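Local coordinates for protein minor fimbrium tip subunit Mfa3 (PDB 5NF4) that forms part of the tip of the minor fimbriae, surface filaments that mediate biofilm formation and adhesion to host cells and other oral bacteria, at residues P160-Y165 against Y222-N227; K191-V196 against V320-H325; L199-V204 against Y328-L333; Q211-C216 against F278-R283. One frame throughout, in Å; residues are numbered along the deposited sequence.

Contact 1 (P160-Y165 against Y222-N227)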
# COMPACT_ATOMS: atom_id res chain seq x y z
N PRO A 160 4.32 -4.62 4.79
CA PRO A 160 3.15 -4.62 5.69
C PRO A 160 1.85 -4.59 4.93
O PRO A 160 1.74 -3.92 3.89
CB PRO A 160 3.32 -3.33 6.51
CG PRO A 160 4.82 -3.04 6.46
CD PRO A 160 5.25 -3.50 5.07
N MET A 161 0.87 -5.36 5.42
CA MET A 161 -0.46 -5.41 4.81
C MET A 161 -1.51 -5.43 5.92
O MET A 161 -1.22 -5.80 7.05
CB MET A 161 -0.63 -6.62 3.92
CG MET A 161 0.54 -6.95 3.07
SD MET A 161 0.11 -8.36 2.03
CE MET A 161 1.68 -8.66 1.20
N SER A 162 -2.71 -4.98 5.59
CA SER A 162 -3.79 -5.10 6.55
C SER A 162 -5.15 -5.12 5.91
O SER A 162 -5.32 -4.80 4.72
CB SER A 162 -3.73 -3.93 7.51
OG SER A 162 -3.93 -2.74 6.77
N ARG A 163 -6.13 -5.48 6.72
CA ARG A 163 -7.50 -5.31 6.30
C ARG A 163 -8.36 -5.35 7.55
O ARG A 163 -8.01 -6.04 8.51
CB ARG A 163 -7.91 -6.39 5.31
CG ARG A 163 -9.21 -6.11 4.58
CD ARG A 163 -9.09 -5.05 3.53
NE ARG A 163 -10.42 -4.78 3.01
CZ ARG A 163 -10.95 -5.33 1.93
NH1 ARG A 163 -10.24 -6.16 1.17
NH2 ARG A 163 -12.19 -5.02 1.60
N MET A 164 -9.42 -4.56 7.57
CA MET A 164 -10.37 -4.65 8.67
C MET A 164 -11.79 -4.66 8.16
O MET A 164 -12.14 -4.03 7.14
CB MET A 164 -10.14 -3.52 9.70
CG MET A 164 -10.39 -2.13 9.28
SD MET A 164 -10.16 -0.98 10.68
CE MET A 164 -11.74 -1.21 11.51
N TYR A 165 -12.63 -5.43 8.87
CA TYR A 165 -14.04 -5.56 8.54
C TYR A 165 -14.85 -5.30 9.80
O TYR A 165 -14.70 -6.02 10.79
CB TYR A 165 -14.34 -6.96 8.00
CG TYR A 165 -13.50 -7.40 6.82
CD1 TYR A 165 -13.85 -7.08 5.52
CD2 TYR A 165 -12.35 -8.15 7.02
CE1 TYR A 165 -13.09 -7.50 4.45
CE2 TYR A 165 -11.60 -8.60 5.95
CZ TYR A 165 -11.96 -8.27 4.68
OH TYR A 165 -11.21 -8.71 3.60
N TYR A 222 4.18 4.64 6.97
CA TYR A 222 2.97 3.94 6.60
C TYR A 222 2.02 3.87 7.79
O TYR A 222 2.38 4.11 8.95
CB TYR A 222 3.28 2.57 6.07
CG TYR A 222 3.74 1.51 7.05
CD1 TYR A 222 2.83 0.68 7.70
CD2 TYR A 222 5.08 1.29 7.28
CE1 TYR A 222 3.25 -0.27 8.58
CE2 TYR A 222 5.52 0.33 8.16
CZ TYR A 222 4.58 -0.46 8.80
OH TYR A 222 4.98 -1.43 9.67
N ARG A 223 0.80 3.49 7.47
CA ARG A 223 -0.25 3.35 8.46
C ARG A 223 -1.10 2.16 8.10
O ARG A 223 -1.36 1.94 6.93
CB ARG A 223 -1.09 4.63 8.48
CG ARG A 223 -1.96 4.81 9.68
CD ARG A 223 -2.94 6.00 9.51
NE ARG A 223 -3.41 6.61 10.78
CZ ARG A 223 -4.57 7.22 10.95
NH1 ARG A 223 -5.47 7.27 9.98
NH2 ARG A 223 -4.85 7.79 12.13
N LEU A 224 -1.55 1.41 9.10
CA LEU A 224 -2.29 0.17 8.82
C LEU A 224 -3.77 0.40 8.48
O LEU A 224 -4.48 -0.53 8.07
CB LEU A 224 -2.18 -0.79 9.99
CG LEU A 224 -0.78 -1.35 10.19
CD1 LEU A 224 -0.69 -1.99 11.54
CD2 LEU A 224 -0.38 -2.34 9.06
N VAL A 225 -4.23 1.63 8.67
CA VAL A 225 -5.52 2.04 8.11
C VAL A 225 -5.30 3.31 7.33
O VAL A 225 -4.33 4.03 7.56
CB VAL A 225 -6.60 2.29 9.18
CG1 VAL A 225 -7.08 1.01 9.72
CG2 VAL A 225 -6.06 3.23 10.28
N PRO A 226 -6.19 3.59 6.39
CA PRO A 226 -5.96 4.76 5.54
C PRO A 226 -5.72 6.07 6.29
O PRO A 226 -6.32 6.36 7.32
CB PRO A 226 -7.25 4.84 4.72
CG PRO A 226 -7.73 3.46 4.64
CD PRO A 226 -7.39 2.83 5.97
N ASN A 227 -4.84 6.87 5.70
CA ASN A 227 -4.49 8.20 6.16
C ASN A 227 -5.61 9.19 5.87
O ASN A 227 -6.24 9.12 4.82
CB ASN A 227 -3.21 8.69 5.47
CG ASN A 227 -1.97 7.98 5.95
OD1 ASN A 227 -1.38 8.36 6.95
ND2 ASN A 227 -1.54 6.96 5.22
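With chi1 of 63°, Ser-162 holds its OG between backbone N and carbonyl carbon, a rotation that turns the hydroxyl to the carbonyl of Leu-224. The OG of Ser-162 donates to Leu-224 O over a short 2.6 Å, arriving at a C=O...donor angle of 133° and tilted from the carbonyl plane. Tyr-222 takes the same kind of first rotation (chi1 72°), which sets one face of its ring against Pro-160. There the proline lies crosswise to the ring in a CH-pi contact: CG of Pro-160 stands 3.9 Å from the ring centroid of Tyr-222, over the face but displaced toward the hydroxyl end, where it comes within 3.5 Å of CZ. This is a loop lying over the start of a beta strand. Residues 161-165 open strand 161-170, which has strands 109-117 and 180-205 as antiparallel neighbours, and residues 223-227 run on from the short strand 221-222. From the loop, Leu-224 reaches toward the strand, its CD2 lying 4.0 Å from CB of Ser-162, and also packs on Val-116 and on Phe-138 and Met-139 of helix 132-140. Nearer the surface, Met-164 bends at its last torsion, and its SD rests 3.8 Å from CG1 of Val-225.

Contact 2 (K191-V196 against V320-H325). With SO4 (sulfate ion), chain D.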
# COMPACT_ATOMS: atom_id res chain seq x y z
N LYS A 191 -8.92 -10.27 1.99
CA LYS A 191 -8.01 -9.76 0.97
C LYS A 191 -7.21 -8.65 1.60
O LYS A 191 -7.73 -7.55 1.89
CB LYS A 191 -8.77 -9.26 -0.25
CG LYS A 191 -9.52 -10.35 -1.02
CD LYS A 191 -10.78 -9.76 -1.67
CE LYS A 191 -11.65 -10.85 -2.27
NZ LYS A 191 -12.78 -10.27 -3.05
N LEU A 192 -5.94 -8.93 1.84
CA LEU A 192 -5.08 -8.00 2.54
C LEU A 192 -4.63 -6.92 1.58
O LEU A 192 -4.37 -7.22 0.42
CB LEU A 192 -3.87 -8.73 3.12
CG LEU A 192 -4.24 -9.88 4.07
CD1 LEU A 192 -3.05 -10.81 4.31
CD2 LEU A 192 -4.73 -9.30 5.38
N GLN A 193 -4.56 -5.69 2.06
CA GLN A 193 -4.08 -4.57 1.24
C GLN A 193 -2.70 -4.17 1.69
O GLN A 193 -2.49 -3.94 2.88
CB GLN A 193 -5.01 -3.37 1.35
CG GLN A 193 -6.32 -3.63 0.65
CD GLN A 193 -7.39 -2.61 1.01
OE1 GLN A 193 -7.14 -1.68 1.78
NE2 GLN A 193 -8.58 -2.78 0.46
N ARG A 194 -1.77 -4.07 0.74
CA ARG A 194 -0.45 -3.54 1.07
C ARG A 194 -0.56 -2.08 1.50
O ARG A 194 -1.47 -1.38 1.03
CB ARG A 194 0.50 -3.66 -0.13
CG ARG A 194 0.69 -5.11 -0.61
CD ARG A 194 1.29 -5.16 -2.00
NE ARG A 194 1.27 -6.51 -2.57
CZ ARG A 194 0.27 -7.02 -3.28
NH1 ARG A 194 -0.83 -6.31 -3.50
NH2 ARG A 194 0.36 -8.26 -3.75
N VAL A 195 0.37 -1.63 2.35
CA VAL A 195 0.38 -0.25 2.86
C VAL A 195 1.13 0.68 1.90
O VAL A 195 1.13 1.90 2.11
CB VAL A 195 1.02 -0.18 4.28
CG1 VAL A 195 0.23 -1.07 5.23
CG2 VAL A 195 2.51 -0.57 4.25
N VAL A 196 1.76 0.10 0.87
CA VAL A 196 2.54 0.86 -0.11
C VAL A 196 1.85 0.81 -1.47
O VAL A 196 1.01 -0.07 -1.73
CB VAL A 196 4.00 0.33 -0.26
CG1 VAL A 196 4.81 0.57 1.02
CG2 VAL A 196 4.04 -1.13 -0.63
N VAL A 320 -1.23 9.63 -3.30
CA VAL A 320 -0.79 8.29 -3.66
C VAL A 320 -1.54 7.32 -2.75
O VAL A 320 -1.36 7.38 -1.55
CB VAL A 320 0.72 8.14 -3.46
CG1 VAL A 320 1.20 6.71 -3.71
CG2 VAL A 320 1.49 9.14 -4.37
N TYR A 321 -2.33 6.42 -3.31
CA TYR A 321 -3.14 5.48 -2.54
C TYR A 321 -2.46 4.12 -2.33
O TYR A 321 -1.82 3.59 -3.24
CB TYR A 321 -4.48 5.27 -3.25
CG TYR A 321 -5.41 6.46 -3.15
CD1 TYR A 321 -6.16 6.69 -2.00
CD2 TYR A 321 -5.52 7.36 -4.20
CE1 TYR A 321 -7.00 7.80 -1.90
CE2 TYR A 321 -6.35 8.47 -4.10
CZ TYR A 321 -7.10 8.67 -2.95
OH TYR A 321 -7.92 9.77 -2.87
N ARG A 322 -2.66 3.53 -1.15
CA ARG A 322 -2.09 2.21 -0.91
C ARG A 322 -2.58 1.17 -1.91
O ARG A 322 -3.73 1.21 -2.36
CB ARG A 322 -2.42 1.73 0.50
CG ARG A 322 -3.90 1.46 0.71
CD ARG A 322 -4.25 1.17 2.19
NE ARG A 322 -3.89 2.31 3.02
CZ ARG A 322 -3.25 2.24 4.18
NH1 ARG A 322 -2.95 1.04 4.72
NH2 ARG A 322 -2.92 3.37 4.80
N ASN A 323 -1.72 0.21 -2.21
CA ASN A 323 -2.06 -0.98 -2.96
C ASN A 323 -2.54 -0.66 -4.37
O ASN A 323 -3.25 -1.45 -4.98
CB ASN A 323 -3.11 -1.79 -2.20
CG ASN A 323 -2.95 -3.31 -2.41
OD1 ASN A 323 -1.86 -3.86 -2.31
ND2 ASN A 323 -4.06 -3.98 -2.69
N ARG A 324 -2.10 0.48 -4.90
CA ARG A 324 -2.37 0.80 -6.29
C ARG A 324 -1.04 0.76 -7.05
O ARG A 324 0.04 0.87 -6.46
CB ARG A 324 -3.03 2.17 -6.44
CG ARG A 324 -4.38 2.28 -5.71
CD ARG A 324 -5.48 1.42 -6.31
NE ARG A 324 -5.93 1.83 -7.64
CZ ARG A 324 -6.63 2.94 -7.91
NH1 ARG A 324 -6.95 3.80 -6.94
NH2 ARG A 324 -6.99 3.20 -9.16
N HIS A 325 -1.16 0.63 -8.36
CA HIS A 325 -0.01 0.46 -9.25
C HIS A 325 0.02 1.63 -10.24
O HIS A 325 -0.89 1.78 -11.07
CB HIS A 325 -0.18 -0.90 -9.93
CG HIS A 325 0.97 -1.37 -10.77
ND1 HIS A 325 0.89 -2.52 -11.53
CD2 HIS A 325 2.21 -0.86 -11.00
CE1 HIS A 325 2.03 -2.70 -12.18
NE2 HIS A 325 2.84 -1.71 -11.87
S SO4 D . -13.68 -13.55 -3.63
O1 SO4 D . -13.00 -12.74 -4.63
O2 SO4 D . -12.86 -13.64 -2.43
O3 SO4 D . -14.97 -12.94 -3.29
O4 SO4 D . -13.90 -14.89 -4.17
O HOH W 1 -3.59 -1.64 4.40
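A type II beta turn, Tyr-321 to Arg-324, packs against the point where strand 180-205 breaks its regular course, and Asn-323 and Arg-322 in the turn's centre make most of the contact. Asn-323 N donates to Val-196 O at 2.8 Å, approaching from above the carbonyl plane. The amide oxygen of the same residue serves Arg-194 twice: NH1 of Arg-194 reaches OD1 of Asn-323 at 2.9 Å, at the guanidinium edge and in its plane, and the backbone N of Arg-194 adds a weak bond at 3.1 Å. Guanidinium and amide are nearly coplanar, 20° apart, and the arginine chain, extended from CG to NE, runs past OD1, so that its CB, CG and CD also lie close to that oxygen. Outside the segments, a salt bridge from Asp-67 to NH2 and the carbonyls of Glu-66 and Ala-50 also hold this guanidinium. Beyond the turn the chain enters strand 324-332, which runs parallel to 180-205, so the contact sits just ahead of the stretch where these strands pair. CB of Arg-322 lies 3.3 Å from Arg-194 O. NH1 of Arg-322 donates to a water that in turn donates to Gln-193 O, and also bonds Arg-223 O; NH2 of Arg-322 forms a salt bridge with Glu-255. Away from the turn, Lys-191 NZ donates to O1 of a sulfate ion at 2.9 Å, probably from the crystallisation liquor.

Contact 3 (L199-V204 against Y328-L333)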
# COMPACT_ATOMS: atom_id res chain seq x y z
N LEU A 199 5.43 1.93 -7.92
CA LEU A 199 5.77 2.86 -8.97
C LEU A 199 6.53 2.09 -10.03
O LEU A 199 7.51 1.42 -9.72
CB LEU A 199 6.60 4.01 -8.43
CG LEU A 199 7.15 4.99 -9.47
CD1 LEU A 199 6.02 5.77 -10.17
CD2 LEU A 199 8.12 5.95 -8.81
N ASP A 200 6.06 2.19 -11.26
CA ASP A 200 6.45 1.32 -12.34
C ASP A 200 6.80 2.18 -13.55
O ASP A 200 5.91 2.65 -14.24
CB ASP A 200 5.28 0.36 -12.64
CG ASP A 200 5.65 -0.78 -13.54
OD1 ASP A 200 6.63 -0.69 -14.30
OD2 ASP A 200 4.91 -1.80 -13.49
N VAL A 201 8.09 2.43 -13.78
CA VAL A 201 8.53 3.32 -14.86
C VAL A 201 9.22 2.55 -15.99
O VAL A 201 10.22 1.86 -15.80
CB VAL A 201 9.46 4.42 -14.30
CG1 VAL A 201 9.95 5.33 -15.40
CG2 VAL A 201 8.74 5.24 -13.23
N ASN A 202 8.65 2.69 -17.18
CA ASN A 202 9.08 1.94 -18.34
C ASN A 202 9.56 2.85 -19.46
O ASN A 202 8.83 3.72 -19.92
CB ASN A 202 7.93 1.07 -18.84
CG ASN A 202 7.45 0.06 -17.78
OD1 ASN A 202 7.92 -1.07 -17.73
ND2 ASN A 202 6.56 0.50 -16.91
N ILE A 203 10.82 2.66 -19.87
CA ILE A 203 11.39 3.47 -20.94
C ILE A 203 11.18 2.74 -22.25
O ILE A 203 11.95 1.85 -22.63
CB ILE A 203 12.90 3.77 -20.70
CG1 ILE A 203 13.15 4.19 -19.25
CG2 ILE A 203 13.41 4.79 -21.70
CD1 ILE A 203 12.27 5.30 -18.73
N VAL A 204 10.13 3.13 -22.95
CA VAL A 204 9.79 2.48 -24.21
C VAL A 204 10.74 2.87 -25.36
O VAL A 204 10.92 2.13 -26.31
CB VAL A 204 8.33 2.82 -24.57
CG1 VAL A 204 7.41 2.35 -23.47
CG2 VAL A 204 8.15 4.29 -24.76
N TYR A 328 4.12 4.22 -15.65
CA TYR A 328 4.56 5.23 -16.60
C TYR A 328 5.28 4.60 -17.77
O TYR A 328 6.07 3.65 -17.62
CB TYR A 328 5.47 6.26 -15.90
CG TYR A 328 4.68 7.03 -14.88
CD1 TYR A 328 4.49 6.53 -13.61
CD2 TYR A 328 4.08 8.24 -15.21
CE1 TYR A 328 3.74 7.22 -12.68
CE2 TYR A 328 3.32 8.94 -14.29
CZ TYR A 328 3.16 8.43 -13.02
OH TYR A 328 2.39 9.11 -12.11
N ARG A 329 4.95 5.11 -18.96
CA ARG A 329 5.61 4.72 -20.19
C ARG A 329 6.24 5.99 -20.71
O ARG A 329 5.55 6.96 -21.01
CB ARG A 329 4.60 4.10 -21.18
CG ARG A 329 3.87 2.92 -20.52
CD ARG A 329 2.72 2.39 -21.32
NE ARG A 329 1.57 3.29 -21.42
CZ ARG A 329 0.72 3.59 -20.44
NH1 ARG A 329 0.90 3.13 -19.21
NH2 ARG A 329 -0.30 4.40 -20.70
N ILE A 330 7.57 5.98 -20.76
CA ILE A 330 8.35 7.19 -21.08
C ILE A 330 9.22 7.05 -22.32
O ILE A 330 9.91 6.04 -22.51
CB ILE A 330 9.24 7.57 -19.89
CG1 ILE A 330 8.39 7.79 -18.64
CG2 ILE A 330 10.09 8.83 -20.25
CD1 ILE A 330 9.20 7.97 -17.41
N LYS A 331 9.18 8.08 -23.18
CA LYS A 331 10.07 8.19 -24.34
C LYS A 331 11.07 9.29 -24.04
O LYS A 331 10.68 10.42 -23.78
CB LYS A 331 9.31 8.52 -25.63
CG LYS A 331 8.33 7.46 -26.08
CD LYS A 331 7.61 7.89 -27.35
CE LYS A 331 6.53 6.88 -27.78
NZ LYS A 331 5.90 7.27 -29.09
N THR A 332 12.36 8.96 -24.09
CA THR A 332 13.43 9.92 -23.86
C THR A 332 14.01 10.38 -25.19
O THR A 332 14.72 9.64 -25.87
CB THR A 332 14.55 9.33 -23.01
OG1 THR A 332 13.97 8.64 -21.90
CG2 THR A 332 15.46 10.42 -22.49
N LEU A 333 13.66 11.60 -25.57
CA LEU A 333 14.14 12.16 -26.82
C LEU A 333 15.25 13.14 -26.47
O LEU A 333 15.47 13.41 -25.29
CB LEU A 333 12.98 12.82 -27.57
CG LEU A 333 11.73 11.92 -27.57
CD1 LEU A 333 10.58 12.60 -28.26
CD2 LEU A 333 12.06 10.57 -28.23
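Tyr-328 leaves its strand with CB 4.3 Å from CG2 of Val-201, its partner in the parallel register. Along the ring, CD1 and CE1 run past the methyl CD1 of Leu-199, which comes within 3.7 Å of CE1 at a slant; the phenol oxygen then bonds Tyr-304 OH, while Phe-278 meets the ring edge-to-face. The ring's place follows from chi1 of -66°, which puts CG beside the backbone N. N of Tyr-328 donates almost straight to Asp-200 O at 2.8 Å. The carbonyl of Tyr-328 is gripped twice, by N of Asn-202 at 2.8 Å and by its ND2 at 3.3 Å, the two donors reaching it from opposite faces of its plane. The same ND2 bonds OD1 of Asp-200, whose OD2 is bonded by His-325 NE2. Ile-330 N donates to Asn-202 O. On the side shared with Tyr-328, CD1 of Ile-330 presses on CG1 of Val-201 at 3.4 Å, tighter than usual for carbons, and CD1 of Ile-203 lies against CB of Ile-330. Such a ladder, twisted by 37°, with apolar residues on one face and Asn-202 and Arg-329 on the other, is characteristic of neighbouring parallel strands in a beta sheet.

Contact 4 (Q211-C216 against F278-R283)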
# COMPACT_ATOMS: atom_id res chain seq x y z
N GLN A 211 20.39 8.26 -17.31
CA GLN A 211 21.44 8.06 -16.32
C GLN A 211 20.83 7.49 -15.05
O GLN A 211 21.36 6.55 -14.47
CB GLN A 211 22.16 9.37 -16.02
CG GLN A 211 23.22 9.26 -14.97
CD GLN A 211 23.80 10.60 -14.60
OE1 GLN A 211 24.21 11.37 -15.47
NE2 GLN A 211 23.80 10.91 -13.31
N LYS A 212 19.72 8.06 -14.61
CA LYS A 212 19.04 7.50 -13.45
C LYS A 212 17.66 8.05 -13.22
O LYS A 212 17.27 9.08 -13.79
CB LYS A 212 19.85 7.73 -12.18
CG LYS A 212 19.96 9.16 -11.75
CD LYS A 212 20.62 9.19 -10.38
CE LYS A 212 21.04 10.57 -9.98
NZ LYS A 212 21.70 10.55 -8.64
N ILE A 213 16.95 7.35 -12.34
CA ILE A 213 15.60 7.67 -11.96
C ILE A 213 15.49 7.63 -10.45
O ILE A 213 15.90 6.66 -9.83
CB ILE A 213 14.56 6.68 -12.53
CG1 ILE A 213 14.78 6.42 -14.01
CG2 ILE A 213 13.14 7.19 -12.22
CD1 ILE A 213 13.79 5.41 -14.59
N GLU A 214 14.93 8.68 -9.88
CA GLU A 214 14.76 8.80 -8.43
C GLU A 214 13.33 9.13 -8.07
O GLU A 214 12.72 10.01 -8.67
CB GLU A 214 15.64 9.92 -7.86
CG GLU A 214 17.12 9.69 -7.96
CD GLU A 214 17.91 10.96 -7.72
OE1 GLU A 214 17.88 11.85 -8.60
OE2 GLU A 214 18.56 11.07 -6.66
N LEU A 215 12.83 8.48 -7.03
CA LEU A 215 11.57 8.85 -6.39
C LEU A 215 11.82 9.83 -5.26
O LEU A 215 12.62 9.57 -4.36
CB LEU A 215 10.87 7.60 -5.86
CG LEU A 215 9.69 7.83 -4.91
CD1 LEU A 215 8.52 8.55 -5.56
CD2 LEU A 215 9.28 6.50 -4.36
N CYS A 216 11.15 10.98 -5.33
CA CYS A 216 11.35 12.07 -4.39
C CYS A 216 10.07 12.39 -3.59
O CYS A 216 8.95 12.23 -4.11
CB CYS A 216 11.80 13.31 -5.14
SG CYS A 216 13.39 13.03 -6.02
N PHE A 278 8.87 11.62 -9.54
CA PHE A 278 10.12 10.98 -9.89
C PHE A 278 10.89 11.90 -10.82
O PHE A 278 10.32 12.68 -11.59
CB PHE A 278 9.94 9.56 -10.48
CG PHE A 278 9.16 9.46 -11.76
CD1 PHE A 278 9.80 9.45 -12.98
CD2 PHE A 278 7.78 9.26 -11.74
CE1 PHE A 278 9.08 9.29 -14.17
CE2 PHE A 278 7.07 9.11 -12.93
CZ PHE A 278 7.71 9.12 -14.14
N ARG A 279 12.19 11.86 -10.62
CA ARG A 279 13.14 12.68 -11.35
C ARG A 279 13.97 11.84 -12.31
O ARG A 279 14.66 10.91 -11.89
CB ARG A 279 14.03 13.40 -10.35
CG ARG A 279 15.22 14.07 -10.97
CD ARG A 279 15.93 14.92 -9.94
NE ARG A 279 15.14 16.09 -9.58
CZ ARG A 279 15.05 16.61 -8.36
NH1 ARG A 279 15.67 16.05 -7.33
NH2 ARG A 279 14.31 17.70 -8.17
N LEU A 280 13.90 12.17 -13.60
CA LEU A 280 14.69 11.49 -14.61
C LEU A 280 15.84 12.36 -14.95
O LEU A 280 15.64 13.50 -15.34
CB LEU A 280 13.89 11.24 -15.88
CG LEU A 280 12.56 10.52 -15.77
CD1 LEU A 280 11.88 10.66 -17.10
CD2 LEU A 280 12.79 9.07 -15.44
N THR A 281 17.04 11.81 -14.83
CA THR A 281 18.25 12.48 -15.23
C THR A 281 18.87 11.78 -16.42
O THR A 281 19.09 10.56 -16.38
CB THR A 281 19.26 12.54 -14.09
OG1 THR A 281 18.66 13.23 -13.00
CG2 THR A 281 20.52 13.29 -14.51
N THR A 282 19.19 12.57 -17.45
CA THR A 282 19.75 12.04 -18.67
C THR A 282 21.27 12.10 -18.59
O THR A 282 21.82 12.87 -17.81
CB THR A 282 19.31 12.83 -19.91
OG1 THR A 282 19.94 14.11 -19.90
CG2 THR A 282 17.84 13.00 -19.96
N ARG A 283 21.94 11.29 -19.39
CA ARG A 283 23.40 11.35 -19.49
C ARG A 283 23.92 12.75 -19.87
O ARG A 283 25.05 13.12 -19.52
CB ARG A 283 23.90 10.32 -20.50
CG ARG A 283 23.57 8.91 -20.08
CD ARG A 283 24.06 7.90 -21.08
NE ARG A 283 23.69 6.55 -20.66
CZ ARG A 283 24.39 5.81 -19.80
NH1 ARG A 283 25.50 6.29 -19.26
NH2 ARG A 283 23.97 4.60 -19.49
O HOH W 2 17.36 11.32 -11.27
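Ile-213 and Leu-280 form the close-packed part of this contact, side by side and pointing the same way, with CG1 of Ile-213 3.6 Å from CD2 of Leu-280. The same leucine methyl lies at the edge of the Phe-278 ring, in its plane, and CG2 of Ile-213 comes within 4.1 Å of Phe-278 CD1. Chi1 of 62° places CG of Phe-278 between backbone N and carbonyl carbon, carrying the ring toward Ile-330 and Tyr-328. The strands are antiparallel neighbours, 211-216 beside 278-282, and their regular pairing ends in a classic beta bulge: Gln-211 N, at 2.8 Å, and Lys-212 N, at 3.1 Å, both donate in the carbonyl plane to Thr-281 O. The other face is looser and polar. Lys-212 lies alongside Thr-281, Glu-214 alongside Arg-279; the carboxylate and guanidinium planes stand 61° apart and their charged ends do not meet, the arginine instead giving its NE to Asp-289 in a salt bridge. A water hydrogen-bonded to OE1 of Glu-214 at 2.8 Å also bonds Arg-279 O and Thr-281 OG1, bridging the strands. Lys-212 NZ makes a long salt bridge, 3.7 Å, to OE2 of Glu-214. At the exposed end, poorly ordered Arg-283 brushes CB of Gln-211.

Contacts 2 and 3 illustrate how one long strand can link distant parts of a chain: both use strand 180-205, their centres lie 22 Å apart, and a probable hydrogen bond of 2.6 Å from His-325 NE2 to Asp-200 OD2 joins them. Contact 1 borders that strand. Contacts 1 and 2, centred 9 Å apart, touch through Ser-162 O and Gln-193 N and through Arg-223 O and Arg-322 NH1. Contacts 3 and 4 share an apolar layer, centres 11 Å apart, with Ile-330 CD1 3.5 Å from Phe-278 CE1. Contacts 1 and 4 stay apart, about 13 Å between nearest atoms. The sulfate, held by Lys-191, lies beside contact 2 and joins none of the contacts.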